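Local coordinates for protein mitochondrial association factor 1 (Toxoplasma gondii, PDB 6BXS) that has a macro-domain fold, of the kind that binds ADP-ribose in relatives, and belongs to a parasite family linked to association with host mitochondria, at residues L36-A50 / V60-E72. Numbering follows the deposited sequence.
With SO4 (sulfate ion), chain E.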
ATOM      1  N   LEU A  36     -11.752  -1.733  -2.872  1.00 25.93           N
ATOM      2  CA  LEU A  36     -10.612  -0.825  -2.870  1.00 22.80           C
ATOM      3  C   LEU A  36     -11.023   0.550  -2.359  1.00 24.69           C
ATOM      4  O   LEU A  36     -10.329   1.150  -1.539  1.00 19.85           O
ATOM      5  CB  LEU A  36     -10.016  -0.708  -4.275  1.00 27.35           C
ATOM      6  CG  LEU A  36      -9.133  -1.863  -4.757  1.00 22.98           C
ATOM      7  CD1 LEU A  36      -9.799  -3.213  -4.570  1.00 30.44           C
ATOM      8  CD2 LEU A  36      -8.773  -1.652  -6.219  1.00 27.85           C
ATOM      9  N   TYR A  37     -12.161   1.035  -2.845  1.00 25.50           N
ATOM     10  CA  TYR A  37     -12.666   2.350  -2.464  1.00 28.48           C
ATOM     11  C   TYR A  37     -14.179   2.320  -2.302  1.00 31.39           C
ATOM     12  O   TYR A  37     -14.878   1.608  -3.023  1.00 29.17           O
ATOM     13  CB  TYR A  37     -12.275   3.399  -3.506  1.00 28.91           C
ATOM     14  CG  TYR A  37     -10.788   3.648  -3.596  1.00 28.81           C
ATOM     15  CD1 TYR A  37      -9.983   2.877  -4.424  1.00 27.65           C
ATOM     16  CD2 TYR A  37     -10.188   4.657  -2.853  1.00 28.77           C
ATOM     17  CE1 TYR A  37      -8.622   3.102  -4.508  1.00 25.07           C
ATOM     18  CE2 TYR A  37      -8.829   4.887  -2.929  1.00 29.73           C
ATOM     19  CZ  TYR A  37      -8.050   4.109  -3.759  1.00 27.37           C
ATOM     20  OH  TYR A  37      -6.694   4.335  -3.839  1.00 21.49           O
ATOM     21  N   ASP A  38     -14.679   3.097  -1.349  1.00 33.42           N
ATOM     22  CA  ASP A  38     -16.110   3.166  -1.095  1.00 33.60           C
ATOM     23  C   ASP A  38     -16.738   4.239  -1.983  1.00 33.98           C
ATOM     24  O   ASP A  38     -16.105   5.256  -2.261  1.00 35.41           O
ATOM     25  CB  ASP A  38     -16.378   3.460   0.382  1.00 37.86           C
ATOM     26  CG  ASP A  38     -15.724   2.448   1.308  1.00 36.66           C
ATOM     27  OD1 ASP A  38     -15.618   1.265   0.923  1.00 37.97           O
ATOM     28  OD2 ASP A  38     -15.309   2.838   2.419  1.00 40.12           O
ATOM     29  N   PRO A  39     -17.982   4.014  -2.438  1.00 37.31           N
ATOM     30  CA  PRO A  39     -18.640   4.987  -3.321  1.00 35.41           C
ATOM     31  C   PRO A  39     -19.011   6.293  -2.618  1.00 41.06           C
ATOM     32  O   PRO A  39     -19.151   7.322  -3.282  1.00 35.72           O
ATOM     33  CB  PRO A  39     -19.898   4.245  -3.784  1.00 41.11           C
ATOM     34  CG  PRO A  39     -20.164   3.239  -2.724  1.00 45.37           C
ATOM     35  CD  PRO A  39     -18.821   2.824  -2.206  1.00 41.61           C
ATOM     36  N   SER A  40     -19.165   6.245  -1.298  1.00 41.94           N
ATOM     37  CA  SER A  40     -19.537   7.421  -0.518  1.00 43.58           C
ATOM     38  C   SER A  40     -18.694   7.518   0.749  1.00 43.10           C
ATOM     39  O   SER A  40     -19.185   7.273   1.849  1.00 40.61           O
ATOM     40  CB  SER A  40     -21.024   7.379  -0.158  1.00 43.65           C
ATOM     41  OG  SER A  40     -21.828   7.424  -1.324  1.00 45.95           O
ATOM     42  N   PRO A  41     -17.412   7.879   0.593  1.00 40.92           N
ATOM     43  CA  PRO A  41     -16.502   7.994   1.735  1.00 40.32           C
ATOM     44  C   PRO A  41     -16.709   9.284   2.518  1.00 37.02           C
ATOM     45  O   PRO A  41     -17.108  10.296   1.937  1.00 42.23           O
ATOM     46  CB  PRO A  41     -15.123   7.971   1.077  1.00 42.82           C
ATOM     47  CG  PRO A  41     -15.352   8.609  -0.250  1.00 37.46           C
ATOM     48  CD  PRO A  41     -16.744   8.218  -0.676  1.00 40.27           C
ATOM     49  N   SER A  42     -16.441   9.244   3.818  1.00 41.98           N
ATOM     50  CA  SER A  42     -16.524  10.431   4.661  1.00 43.57           C
ATOM     51  C   SER A  42     -15.153  11.086   4.803  1.00 44.44           C
ATOM     52  O   SER A  42     -15.047  12.241   5.217  1.00 44.09           O
ATOM     53  CB  SER A  42     -17.085  10.073   6.037  1.00 43.11           C
ATOM     54  OG  SER A  42     -16.370   8.995   6.616  1.00 46.71           O
ATOM     55  N   LYS A  43     -14.107  10.339   4.457  1.00 37.96           N
ATOM     56  CA  LYS A  43     -12.743  10.846   4.530  1.00 35.10           C
ATOM     57  C   LYS A  43     -11.911  10.323   3.364  1.00 33.14           C
ATOM     58  O   LYS A  43     -12.343   9.437   2.622  1.00 22.54           O
ATOM     59  CB  LYS A  43     -12.101  10.455   5.862  1.00 37.88           C
ATOM     60  CG  LYS A  43     -11.884   8.964   6.035  1.00 34.39           C
ATOM     61  CD  LYS A  43     -11.607   8.598   7.486  1.00 44.26           C
ATOM     62  CE  LYS A  43     -12.841   8.789   8.354  1.00 52.78           C
ATOM     63  NZ  LYS A  43     -12.758   8.021   9.625  1.00 61.56           N
ATOM     64  N   ARG A  44     -10.717  10.883   3.208  1.00 29.37           N
ATOM     65  CA  ARG A  44      -9.852  10.543   2.087  1.00 31.62           C
ATOM     66  C   ARG A  44      -8.989   9.328   2.412  1.00 26.66           C
ATOM     67  O   ARG A  44      -7.962   9.441   3.083  1.00 23.76           O
ATOM     68  CB  ARG A  44      -8.968  11.731   1.716  1.00 29.81           C
ATOM     69  CG  ARG A  44      -9.721  13.049   1.562  1.00 31.55           C
ATOM     70  CD  ARG A  44      -8.780  14.172   1.152  1.00 29.45           C
ATOM     71  NE  ARG A  44      -7.860  13.722   0.112  1.00 28.05           N
ATOM     72  CZ  ARG A  44      -8.159  13.659  -1.182  1.00 30.28           C
ATOM     73  NH1 ARG A  44      -7.255  13.219  -2.044  1.00 35.84           N
ATOM     74  NH2 ARG A  44      -9.353  14.036  -1.620  1.00 33.40           N
ATOM     75  N   VAL A  45      -9.420   8.169   1.927  1.00 19.50           N
ATOM     76  CA  VAL A  45      -8.718   6.914   2.168  1.00 23.39           C
ATOM     77  C   VAL A  45      -7.885   6.523   0.950  1.00 24.34           C
ATOM     78  O   VAL A  45      -8.413   6.398  -0.152  1.00 26.30           O
ATOM     79  CB  VAL A  45      -9.701   5.774   2.491  1.00 21.22           C
ATOM     80  CG1 VAL A  45      -8.944   4.509   2.893  1.00 22.53           C
ATOM     81  CG2 VAL A  45     -10.663   6.195   3.591  1.00 20.97           C
ATOM     82  N   ALA A  46      -6.584   6.337   1.161  1.00 20.64           N
ATOM     83  CA  ALA A  46      -5.687   5.875   0.109  1.00 26.72           C
ATOM     84  C   ALA A  46      -5.413   4.387   0.278  1.00 21.13           C
ATOM     85  O   ALA A  46      -4.916   3.956   1.314  1.00 19.88           O
ATOM     86  CB  ALA A  46      -4.386   6.661   0.132  1.00 24.73           C
ATOM     87  N   THR A  47      -5.739   3.604  -0.744  1.00 19.63           N
ATOM     88  CA  THR A  47      -5.572   2.159  -0.675  1.00 17.48           C
ATOM     89  C   THR A  47      -4.207   1.749  -1.227  1.00 21.74           C
ATOM     90  O   THR A  47      -3.754   2.267  -2.250  1.00 19.53           O
ATOM     91  CB  THR A  47      -6.690   1.437  -1.441  1.00 22.95           C
ATOM     92  OG1 THR A  47      -7.960   1.852  -0.919  1.00 20.35           O
ATOM     93  CG2 THR A  47      -6.555  -0.071  -1.297  1.00 23.63           C
ATOM     94  N   VAL A  48      -3.564   0.812  -0.537  1.00 19.52           N
ATOM     95  CA  VAL A  48      -2.209   0.387  -0.870  1.00 22.04           C
ATOM     96  C   VAL A  48      -2.220  -0.856  -1.752  1.00 22.47           C
ATOM     97  O   VAL A  48      -2.625  -1.934  -1.324  1.00 23.25           O
ATOM     98  CB  VAL A  48      -1.388   0.097   0.402  1.00 22.41           C
ATOM     99  CG1 VAL A  48      -0.033  -0.523   0.054  1.00 25.49           C
ATOM    100  CG2 VAL A  48      -1.196   1.377   1.211  1.00 22.22           C
ATOM    101  N   ASP A  49      -1.757  -0.695  -2.987  1.00 23.59           N
ATOM    102  CA  ASP A  49      -1.675  -1.800  -3.929  1.00 20.26           C
ATOM    103  C   ASP A  49      -0.560  -2.765  -3.544  1.00 20.36           C
ATOM    104  O   ASP A  49       0.584  -2.354  -3.354  1.00 24.16           O
ATOM    105  CB  ASP A  49      -1.435  -1.267  -5.342  1.00 21.51           C
ATOM    106  CG  ASP A  49      -1.622  -2.327  -6.414  1.00 26.47           C
ATOM    107  OD1 ASP A  49      -1.781  -3.520  -6.073  1.00 27.15           O
ATOM    108  OD2 ASP A  49      -1.599  -1.963  -7.609  1.00 22.39           O
ATOM    109  N   ALA A  50      -0.890  -4.047  -3.430  1.00 21.24           N
ATOM    110  CA  ALA A  50       0.131  -5.074  -3.257  1.00 22.13           C
ATOM    111  C   ALA A  50       0.869  -5.251  -4.579  1.00 19.87           C
ATOM    112  O   ALA A  50       0.476  -6.057  -5.421  1.00 23.81           O
ATOM    113  CB  ALA A  50      -0.485  -6.383  -2.798  1.00 23.69           C
ATOM    114  N   VAL A  60      -2.759  -9.986 -11.794  1.00 31.17           N
ATOM    115  CA  VAL A  60      -3.695 -10.753 -10.977  1.00 29.96           C
ATOM    116  C   VAL A  60      -3.702 -10.287  -9.523  1.00 28.67           C
ATOM    117  O   VAL A  60      -2.965  -9.377  -9.146  1.00 29.44           O
ATOM    118  CB  VAL A  60      -3.352 -12.256 -11.020  1.00 27.80           C
ATOM    119  CG1 VAL A  60      -3.422 -12.767 -12.453  1.00 31.35           C
ATOM    120  CG2 VAL A  60      -1.966 -12.509 -10.433  1.00 37.59           C
ATOM    121  N   GLY A  61      -4.536 -10.927  -8.708  1.00 26.70           N
ATOM    122  CA  GLY A  61      -4.645 -10.576  -7.306  1.00 34.12           C
ATOM    123  C   GLY A  61      -5.169  -9.163  -7.128  1.00 24.28           C
ATOM    124  O   GLY A  61      -5.931  -8.664  -7.956  1.00 23.79           O
ATOM    125  N   MET A  62      -4.749  -8.515  -6.048  1.00 25.11           N
ATOM    126  CA  MET A  62      -5.187  -7.155  -5.752  1.00 27.91           C
ATOM    127  C   MET A  62      -4.725  -6.171  -6.818  1.00 23.83           C
ATOM    128  O   MET A  62      -5.457  -5.251  -7.184  1.00 22.22           O
ATOM    129  CB  MET A  62      -4.660  -6.713  -4.391  1.00 25.38           C
ATOM    130  CG  MET A  62      -5.202  -5.368  -3.941  1.00 34.24           C
ATOM    131  SD  MET A  62      -4.429  -4.789  -2.431  1.00 34.83           S
ATOM    132  CE  MET A  62      -5.360  -3.286  -2.148  1.00 38.33           C
ATOM    133  N   ASN A  63      -3.498  -6.361  -7.296  1.00 20.83           N
ATOM    134  CA  ASN A  63      -2.940  -5.512  -8.339  1.00 22.31           C
ATOM    135  C   ASN A  63      -3.844  -5.502  -9.562  1.00 20.72           C
ATOM    136  O   ASN A  63      -4.081  -4.456 -10.166  1.00 24.63           O
ATOM    137  CB  ASN A  63      -1.535  -5.990  -8.717  1.00 21.91           C
ATOM    138  CG  ASN A  63      -0.782  -4.984  -9.569  1.00 26.17           C
ATOM    139  OD1 ASN A  63      -1.049  -3.785  -9.519  1.00 23.68           O
ATOM    140  ND2 ASN A  63       0.165  -5.470 -10.360  1.00 27.86           N
ATOM    141  N   GLY A  64      -4.357  -6.677  -9.910  1.00 25.01           N
ATOM    142  CA  GLY A  64      -5.286  -6.815 -11.015  1.00 25.28           C
ATOM    143  C   GLY A  64      -6.601  -6.105 -10.755  1.00 26.61           C
ATOM    144  O   GLY A  64      -7.199  -5.544 -11.672  1.00 23.89           O
ATOM    145  N   GLU A  65      -7.054  -6.128  -9.504  1.00 25.55           N
ATOM    146  CA  GLU A  65      -8.292  -5.452  -9.130  1.00 28.90           C
ATOM    147  C   GLU A  65      -8.126  -3.940  -9.238  1.00 25.30           C
ATOM    148  O   GLU A  65      -9.049  -3.234  -9.646  1.00 28.10           O
ATOM    149  CB  GLU A  65      -8.720  -5.834  -7.711  1.00 29.01           C
ATOM    150  CG  GLU A  65      -9.092  -7.299  -7.546  1.00 33.43           C
ATOM    151  CD  GLU A  65     -10.297  -7.697  -8.377  1.00 44.30           C
ATOM    152  OE1 GLU A  65     -11.180  -6.840  -8.602  1.00 46.33           O
ATOM    153  OE2 GLU A  65     -10.359  -8.867  -8.812  1.00 44.01           O
ATOM    154  N   PHE A  66      -6.948  -3.449  -8.864  1.00 23.37           N
ATOM    155  CA  PHE A  66      -6.629  -2.031  -8.997  1.00 22.48           C
ATOM    156  C   PHE A  66      -6.679  -1.609 -10.463  1.00 22.70           C
ATOM    157  O   PHE A  66      -7.267  -0.585 -10.808  1.00 21.50           O
ATOM    158  CB  PHE A  66      -5.242  -1.727  -8.416  1.00 26.46           C
ATOM    159  CG  PHE A  66      -5.271  -0.869  -7.184  1.00 22.23           C
ATOM    160  CD1 PHE A  66      -5.566   0.481  -7.270  1.00 22.52           C
ATOM    161  CD2 PHE A  66      -4.986  -1.407  -5.940  1.00 25.94           C
ATOM    162  CE1 PHE A  66      -5.587   1.276  -6.139  1.00 23.40           C
ATOM    163  CE2 PHE A  66      -5.003  -0.617  -4.807  1.00 23.36           C
ATOM    164  CZ  PHE A  66      -5.303   0.726  -4.906  1.00 20.87           C
ATOM    165  N   ALA A  67      -6.054  -2.407 -11.321  1.00 23.31           N
ATOM    166  CA  ALA A  67      -6.033  -2.123 -12.752  1.00 24.66           C
ATOM    167  C   ALA A  67      -7.439  -2.149 -13.343  1.00 22.67           C
ATOM    168  O   ALA A  67      -7.822  -1.246 -14.087  1.00 23.52           O
ATOM    169  CB  ALA A  67      -5.143  -3.117 -13.465  1.00 24.91           C
ATOM    170  N   ASP A  68      -8.202  -3.184 -13.010  1.00 24.06           N
ATOM    171  CA  ASP A  68      -9.577  -3.313 -13.485  1.00 26.70           C
ATOM    172  C   ASP A  68     -10.420  -2.111 -13.077  1.00 23.88           C
ATOM    173  O   ASP A  68     -11.213  -1.603 -13.869  1.00 21.33           O
ATOM    174  CB  ASP A  68     -10.210  -4.598 -12.945  1.00 28.04           C
ATOM    175  CG  ASP A  68      -9.559  -5.849 -13.508  1.00 37.24           C
ATOM    176  OD1 ASP A  68      -8.887  -5.750 -14.556  1.00 32.05           O
ATOM    177  OD2 ASP A  68      -9.721  -6.931 -12.904  1.00 40.44           O
ATOM    178  N   THR A  69     -10.238  -1.659 -11.840  1.00 24.66           N
ATOM    179  CA  THR A  69     -10.980  -0.518 -11.317  1.00 23.58           C
ATOM    180  C   THR A  69     -10.617   0.770 -12.051  1.00 20.27           C
ATOM    181  O   THR A  69     -11.491   1.563 -12.403  1.00 19.42           O
ATOM    182  CB  THR A  69     -10.716  -0.328  -9.810  1.00 22.50           C
ATOM    183  OG1 THR A  69     -11.102  -1.512  -9.104  1.00 26.72           O
ATOM    184  CG2 THR A  69     -11.503   0.856  -9.265  1.00 25.59           C
ATOM    185  N   ILE A  70      -9.323   0.980 -12.265  1.00 23.95           N
ATOM    186  CA  ILE A  70      -8.840   2.156 -12.980  1.00 24.56           C
ATOM    187  C   ILE A  70      -9.310   2.145 -14.432  1.00 28.24           C
ATOM    188  O   ILE A  70      -9.735   3.169 -14.965  1.00 26.02           O
ATOM    189  CB  ILE A  70      -7.297   2.236 -12.937  1.00 26.97           C
ATOM    190  CG1 ILE A  70      -6.834   2.591 -11.521  1.00 26.15           C
ATOM    191  CG2 ILE A  70      -6.776   3.264 -13.943  1.00 28.14           C
ATOM    192  CD1 ILE A  70      -5.329   2.566 -11.326  1.00 28.34           C
ATOM    193  N   ILE A  71      -9.217   0.984 -15.071  1.00 26.73           N
ATOM    194  CA  ILE A  71      -9.598   0.852 -16.473  1.00 28.89           C
ATOM    195  C   ILE A  71     -11.105   1.036 -16.653  1.00 32.27           C
ATOM    196  O   ILE A  71     -11.542   1.702 -17.589  1.00 32.13           O
ATOM    197  CB  ILE A  71      -9.165  -0.516 -17.040  1.00 29.60           C
ATOM    198  CG1 ILE A  71      -7.638  -0.588 -17.123  1.00 32.40           C
ATOM    199  CG2 ILE A  71      -9.758  -0.741 -18.428  1.00 36.63           C
ATOM    200  CD1 ILE A  71      -7.088  -1.989 -17.330  1.00 28.53           C
ATOM    201  N   GLU A  72     -11.895   0.441 -15.760  1.00 27.96           N
ATOM    202  CA  GLU A  72     -13.349   0.548 -15.847  1.00 28.44           C
ATOM    203  C   GLU A  72     -13.793   2.003 -15.748  1.00 29.88           C
ATOM    204  O   GLU A  72     -14.646   2.455 -16.509  1.00 32.75           O
ATOM    205  CB  GLU A  72     -14.024  -0.272 -14.746  1.00 37.29           C
ATOM    206  CG  GLU A  72     -15.517  -0.501 -14.986  1.00 44.68           C
ATOM    207  CD  GLU A  72     -16.334  -0.593 -13.705  1.00 54.35           C
ATOM    208  OE1 GLU A  72     -16.011   0.108 -12.723  1.00 55.44           O
ATOM    209  OE2 GLU A  72     -17.312  -1.370 -13.687  1.00 60.90           O
TER
HETATM  210  S   SO4 E 502     -13.847  -1.290  -6.010  1.00 42.51           S
HETATM  211  O1  SO4 E 502     -13.487  -1.008  -7.397  1.00 38.80           O
HETATM  212  O2  SO4 E 502     -13.035  -2.399  -5.516  1.00 29.60           O
HETATM  213  O3  SO4 E 502     -15.260  -1.653  -5.930  1.00 40.01           O
HETATM  214  O4  SO4 E 502     -13.607  -0.103  -5.194  1.00 33.59           O
HETATM  215  O   HOH W   1      -1.406  -8.150  -5.836  1.00 21.61           O
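Helix 61-72 packs against strand 45-50 and the loop before it, the axes of strand and helix 6.9 Å apart at closest approach and their directions 123° apart, with Asp49 and Asn63 nearest in backbone. Phe66 is the centre of the contact. Its chi1 of -113° lies away from the usual staggered values and carries the ring in between Leu36, Tyr37, Thr47 and Asp49. Leu36 CD2 sits over one face in a CH-pi contact, 3.8 Å from the Phe66 ring centroid. Phe66 CE1 meets the edge of the Tyr37 ring, close to its plane, while Phe66 CZ approaches the carbonyl oxygen of Thr47 obliquely. The carboxylate of Asp49 runs past the ring of Phe66 the other way, the two planes only 21° apart. One turn before Phe66 on the helix, Met62 reaches out fully extended, CG anti to the backbone N, and lays its CE against Thr47 CG2 at 3.5 Å. A water accepts from Asn63 N and donates to Ala50 O, bridging the first turn of the helix to the strand end.

The loop is tied to two strands: to its own by Thr47 OG1, which donates to Leu36 O at 2.5 Å, and to the adjacent strand 166-170 by the hydrogen bond between Tyr37 OH and Val166 O. Next to this packing a sulfate, probably from the crystallisation liquor, accepts hydrogen bonds from the backbone, Leu36 N to O2 and Tyr37 N to O4, each 3.0 Å; Arg29 and His159 also bind it. The chemistry thus divides in two: helix and central strand of this alpha/beta macro-domain fold are joined around one phenylalanine, whose ring packs against both apolar side chains and a buried carboxylate, whereas the neighbouring loop turns backbone N-H groups toward an anion.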